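PDB 6VC4: galactose-binding lectin from Arachis hypogaea, which binds D-galactose and its glycosides as a homotetrameric legume lectin that depends on bound calcium and manganese ions. Local coordinates for residues D80-I85 / D123-S128. Sequence-based numbering, arbitrary orientation.
With CA (calcium ion), chain G; MN (manganese (II) ion), chain F; QWG ((2R,3R,4S,5R,6S)-2-(hydroxymethyl)-6-{[(2S,3R,4S,5S,6S)-3,4,5-trihydroxy-6-({[(1-{[(2R,3S,4S,5R,6S)-3,4,5-trihydroxy-6-methoxytetrahydro-2H-pyran-2-yl]methyl}-1H-1,2,3-triazol-4-yl)methyl]sulfanyl}methyl)tetrahydro-2H-pyran-2-yl]sulfanyl}tetrahydro-2H-pyran-3,4,5-triol (non-preferred name)), chain E.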
ATOM      1  N   ASP A  80      30.806  18.461 -21.609  1.00 26.93           N
ATOM      2  CA  ASP A  80      29.618  18.328 -22.483  1.00 27.39           C
ATOM      3  C   ASP A  80      28.575  17.559 -21.669  1.00 29.41           C
ATOM      4  O   ASP A  80      28.922  16.509 -21.186  1.00 28.59           O
ATOM      5  CB  ASP A  80      30.019  17.582 -23.751  1.00 30.12           C
ATOM      6  CG  ASP A  80      29.019  17.652 -24.885  1.00 48.61           C
ATOM      7  OD1 ASP A  80      27.997  18.282 -24.717  1.00 50.83           O
ATOM      8  OD2 ASP A  80      29.291  17.070 -25.927  1.00 56.61           O
ATOM      9  N   PRO A  81      27.324  18.037 -21.501  1.00 25.81           N
ATOM     10  CA  PRO A  81      26.321  17.321 -20.696  1.00 25.34           C
ATOM     11  C   PRO A  81      26.013  15.950 -21.324  1.00 27.46           C
ATOM     12  O   PRO A  81      25.292  15.896 -22.252  1.00 27.82           O
ATOM     13  CB  PRO A  81      25.137  18.287 -20.618  1.00 27.11           C
ATOM     14  CG  PRO A  81      25.716  19.609 -21.053  1.00 32.38           C
ATOM     15  CD  PRO A  81      26.796  19.259 -22.049  1.00 27.79           C
ATOM     16  N   ALA A  82      26.600  14.899 -20.762  1.00 21.34           N
ATOM     17  CA  ALA A  82      26.527  13.540 -21.293  1.00 20.28           C
ATOM     18  C   ALA A  82      26.705  12.504 -20.135  1.00 21.71           C
ATOM     19  O   ALA A  82      27.247  12.873 -19.093  1.00 19.91           O
ATOM     20  CB  ALA A  82      27.616  13.371 -22.379  1.00 20.55           C
ATOM     21  N   ASP A  83      26.202  11.245 -20.260  1.00 17.47           N
ATOM     22  CA  ASP A  83      25.573  10.677 -21.469  1.00 17.66           C
ATOM     23  C   ASP A  83      24.079  10.346 -21.361  1.00 23.83           C
ATOM     24  O   ASP A  83      23.433  10.151 -22.390  1.00 20.88           O
ATOM     25  CB  ASP A  83      26.326   9.425 -21.862  1.00 18.87           C
ATOM     26  CG  ASP A  83      27.520   9.780 -22.688  1.00 23.78           C
ATOM     27  OD1 ASP A  83      28.626  10.014 -22.087  1.00 23.49           O
ATOM     28  OD2 ASP A  83      27.375   9.842 -23.923  1.00 25.55           O
ATOM     29  N   GLY A  84      23.618  10.212 -20.123  1.00 21.64           N
ATOM     30  CA  GLY A  84      22.218   9.919 -19.829  1.00 20.39           C
ATOM     31  C   GLY A  84      22.018   8.831 -18.800  1.00 23.46           C
ATOM     32  O   GLY A  84      22.982   8.331 -18.244  1.00 23.05           O
ATOM     33  N   ILE A  85      20.753   8.513 -18.595  1.00 19.99           N
ATOM     34  CA  ILE A  85      20.274   7.510 -17.612  1.00 20.13           C
ATOM     35  C   ILE A  85      19.466   6.447 -18.363  1.00 23.10           C
ATOM     36  O   ILE A  85      18.753   6.806 -19.268  1.00 23.84           O
ATOM     37  CB  ILE A  85      19.394   8.201 -16.549  1.00 23.25           C
ATOM     38  CG1 ILE A  85      20.113   9.340 -15.835  1.00 24.75           C
ATOM     39  CG2 ILE A  85      18.819   7.219 -15.562  1.00 23.11           C
ATOM     40  CD1 ILE A  85      19.295   9.999 -14.777  1.00 29.35           C
ATOM     41  N   ASP A 123      18.541   9.575 -23.118  1.00 20.84           N
ATOM     42  CA  ASP A 123      19.795   9.823 -23.797  1.00 19.97           C
ATOM     43  C   ASP A 123      20.041  11.285 -24.191  1.00 25.23           C
ATOM     44  O   ASP A 123      19.343  11.818 -25.047  1.00 23.78           O
ATOM     45  CB  ASP A 123      19.825   8.937 -25.041  1.00 20.05           C
ATOM     46  CG  ASP A 123      21.208   8.791 -25.627  1.00 22.52           C
ATOM     47  OD1 ASP A 123      22.116   9.520 -25.189  1.00 27.71           O
ATOM     48  OD2 ASP A 123      21.402   7.897 -26.450  1.00 21.11           O
ATOM     49  N   THR A 124      21.143  11.884 -23.643  1.00 23.44           N
ATOM     50  CA  THR A 124      21.473  13.302 -23.845  1.00 23.49           C
ATOM     51  C   THR A 124      22.677  13.575 -24.766  1.00 25.82           C
ATOM     52  O   THR A 124      23.168  14.709 -24.800  1.00 25.05           O
ATOM     53  CB  THR A 124      21.693  13.972 -22.484  1.00 32.74           C
ATOM     54  OG1 THR A 124      22.971  13.614 -21.954  1.00 32.61           O
ATOM     55  CG2 THR A 124      20.582  13.633 -21.487  1.00 26.01           C
ATOM     56  N   TYR A 125      23.106  12.583 -25.558  1.00 22.24           N
ATOM     57  CA  TYR A 125      24.254  12.752 -26.475  1.00 22.35           C
ATOM     58  C   TYR A 125      24.083  11.809 -27.656  1.00 25.69           C
ATOM     59  O   TYR A 125      23.861  10.615 -27.465  1.00 24.40           O
ATOM     60  CB  TYR A 125      25.624  12.535 -25.779  1.00 23.62           C
ATOM     61  CG  TYR A 125      26.781  12.755 -26.736  1.00 24.89           C
ATOM     62  CD1 TYR A 125      27.308  14.026 -26.939  1.00 27.13           C
ATOM     63  CD2 TYR A 125      27.249  11.722 -27.542  1.00 25.01           C
ATOM     64  CE1 TYR A 125      28.291  14.256 -27.901  1.00 30.72           C
ATOM     65  CE2 TYR A 125      28.175  11.953 -28.551  1.00 26.63           C
ATOM     66  CZ  TYR A 125      28.724  13.215 -28.704  1.00 38.35           C
ATOM     67  OH  TYR A 125      29.703  13.438 -29.640  1.00 39.10           O
ATOM     68  N   SER A 126      24.218  12.354 -28.872  1.00 22.71           N
ATOM     69  CA  SER A 126      24.034  11.616 -30.115  1.00 22.37           C
ATOM     70  C   SER A 126      25.308  10.850 -30.543  1.00 27.75           C
ATOM     71  O   SER A 126      26.235  11.434 -31.106  1.00 28.64           O
ATOM     72  CB  SER A 126      23.565  12.550 -31.230  1.00 22.58           C
ATOM     73  OG  SER A 126      23.228  11.824 -32.398  1.00 32.04           O
ATOM     74  N   ASN A 127      25.321   9.527 -30.266  1.00 23.65           N
ATOM     75  CA  ASN A 127      26.375   8.589 -30.645  1.00 22.62           C
ATOM     76  C   ASN A 127      26.065   7.981 -32.017  1.00 24.97           C
ATOM     77  O   ASN A 127      25.261   7.056 -32.104  1.00 22.44           O
ATOM     78  CB  ASN A 127      26.524   7.479 -29.598  1.00 17.72           C
ATOM     79  CG  ASN A 127      27.001   7.953 -28.266  1.00 32.34           C
ATOM     80  OD1 ASN A 127      26.216   8.303 -27.390  1.00 24.40           O
ATOM     81  ND2 ASN A 127      28.316   7.955 -28.075  1.00 28.41           N
ATOM     82  N   SER A 128      26.734   8.467 -33.087  1.00 22.89           N
ATOM     83  CA  SER A 128      26.535   7.957 -34.454  1.00 23.14           C
ATOM     84  C   SER A 128      26.838   6.460 -34.545  1.00 27.33           C
ATOM     85  O   SER A 128      26.187   5.762 -35.335  1.00 26.81           O
ATOM     86  CB  SER A 128      27.392   8.727 -35.461  1.00 26.23           C
ATOM     87  OG  SER A 128      28.764   8.659 -35.120  1.00 33.34           O
TER
HETATM   88 CA    CA G 303      23.792   8.489 -26.751  1.00 22.81          CA
HETATM   89 MN    MN F 302      20.089   6.817 -27.706  1.00 35.76          MN
HETATM   90  C4  QWG E 301      29.978  11.431 -25.193  1.00 31.65           C
HETATM   91  C3  QWG E 301      30.129  10.132 -25.983  1.00 31.92           C
HETATM   92  C5  QWG E 301      30.877  12.505 -25.806  1.00 35.33           C
HETATM   93  C1  QWG E 301      32.467  10.910 -26.588  1.00 40.22           C
HETATM   94  C2  QWG E 301      31.596   9.742 -26.113  1.00 36.29           C
HETATM   95  C6  QWG E 301      30.823  13.833 -25.084  1.00 34.85           C
HETATM   96  C10 QWG E 301      37.162  12.181 -29.571  1.00 67.32           C
HETATM   97  C9  QWG E 301      37.217  12.721 -28.151  1.00 65.63           C
HETATM   98  C11 QWG E 301      35.733  11.812 -29.988  1.00 66.88           C
HETATM   99  C7  QWG E 301      35.106  11.591 -27.621  1.00 56.01           C
HETATM  100  C8  QWG E 301      36.577  11.713 -27.216  1.00 61.25           C
HETATM  101  O5  QWG E 301      32.244  12.062 -25.783  1.00 37.20           O
HETATM  102  O2  QWG E 301      31.745   8.627 -26.985  1.00 34.71           O
HETATM  103  O3  QWG E 301      29.420   9.081 -25.344  1.00 27.42           O
HETATM  104  O4  QWG E 301      30.287  11.222 -23.813  1.00 24.63           O
HETATM  105  O6  QWG E 301      31.226  14.929 -25.902  1.00 37.77           O
HETATM  106  O11 QWG E 301      35.010  11.103 -28.956  1.00 62.02           O
HETATM  107  O8  QWG E 301      36.730  12.098 -25.854  1.00 61.80           O
HETATM  108  O9  QWG E 301      38.568  12.956 -27.761  1.00 66.31           O
HETATM  109  O10 QWG E 301      37.722  13.153 -30.455  1.00 68.60           O
HETATM  110  S1  QWG E 301      34.216  10.459 -26.517  1.00 43.94           S
HETATM  111  O   HOH W   1      24.742   9.077 -24.817  1.00 18.41           O
HETATM  112  O   HOH W   2      21.494   4.834 -27.100  1.00 20.88           O
HETATM  113  O   HOH W   3      18.865   5.681 -29.189  1.00 20.82           O
HETATM  114  O   HOH W   4      23.974   6.050 -26.410  1.00 16.36           O
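Asp83 and Thr124 are tied through their backbones: Thr124 N donates to Asp83 O (3.1 Å, N-H...O 163°). The same oxygen accepts from a calcium-bound water, whose second hydrogen goes to Asp83 OD2 (2.9 Å). A cis peptide before Asp83 turns its carboxylate to the sugar, where OD1 accepts from O4 of the ligand's galactose ring and OD2 from O3 (2.6 Å). Asn127 ND2 donates to that O3 (3.2 Å, nearly straight) and to Glu129, while OD1 binds calcium. This cis-Asp, Asn and aromatic set beside a calcium-manganese pair is the conserved core of the legume-lectin monosaccharide site; Ser211 adds a further hydrogen bond to the ligand. Asp123 OD2 bridges the two metals; OD1 binds calcium (2.5 Å) while accepting from Tyr125 N, an Asx turn that brings Tyr125 O onto the same ion. Asp132 and a second water complete the calcium shell; Glu121, Asp132, His137 and two waters complete that of manganese. Tyr125 extends CG anti to the backbone N (chi1 -178°), which carries its ring under the galactose; sugar C5 sits over the ring centre, 3.6 Å above the plane. Asp80, its carboxylate nearly perpendicular to this ring, accepts from sugar O6 through OD2 (2.9 Å).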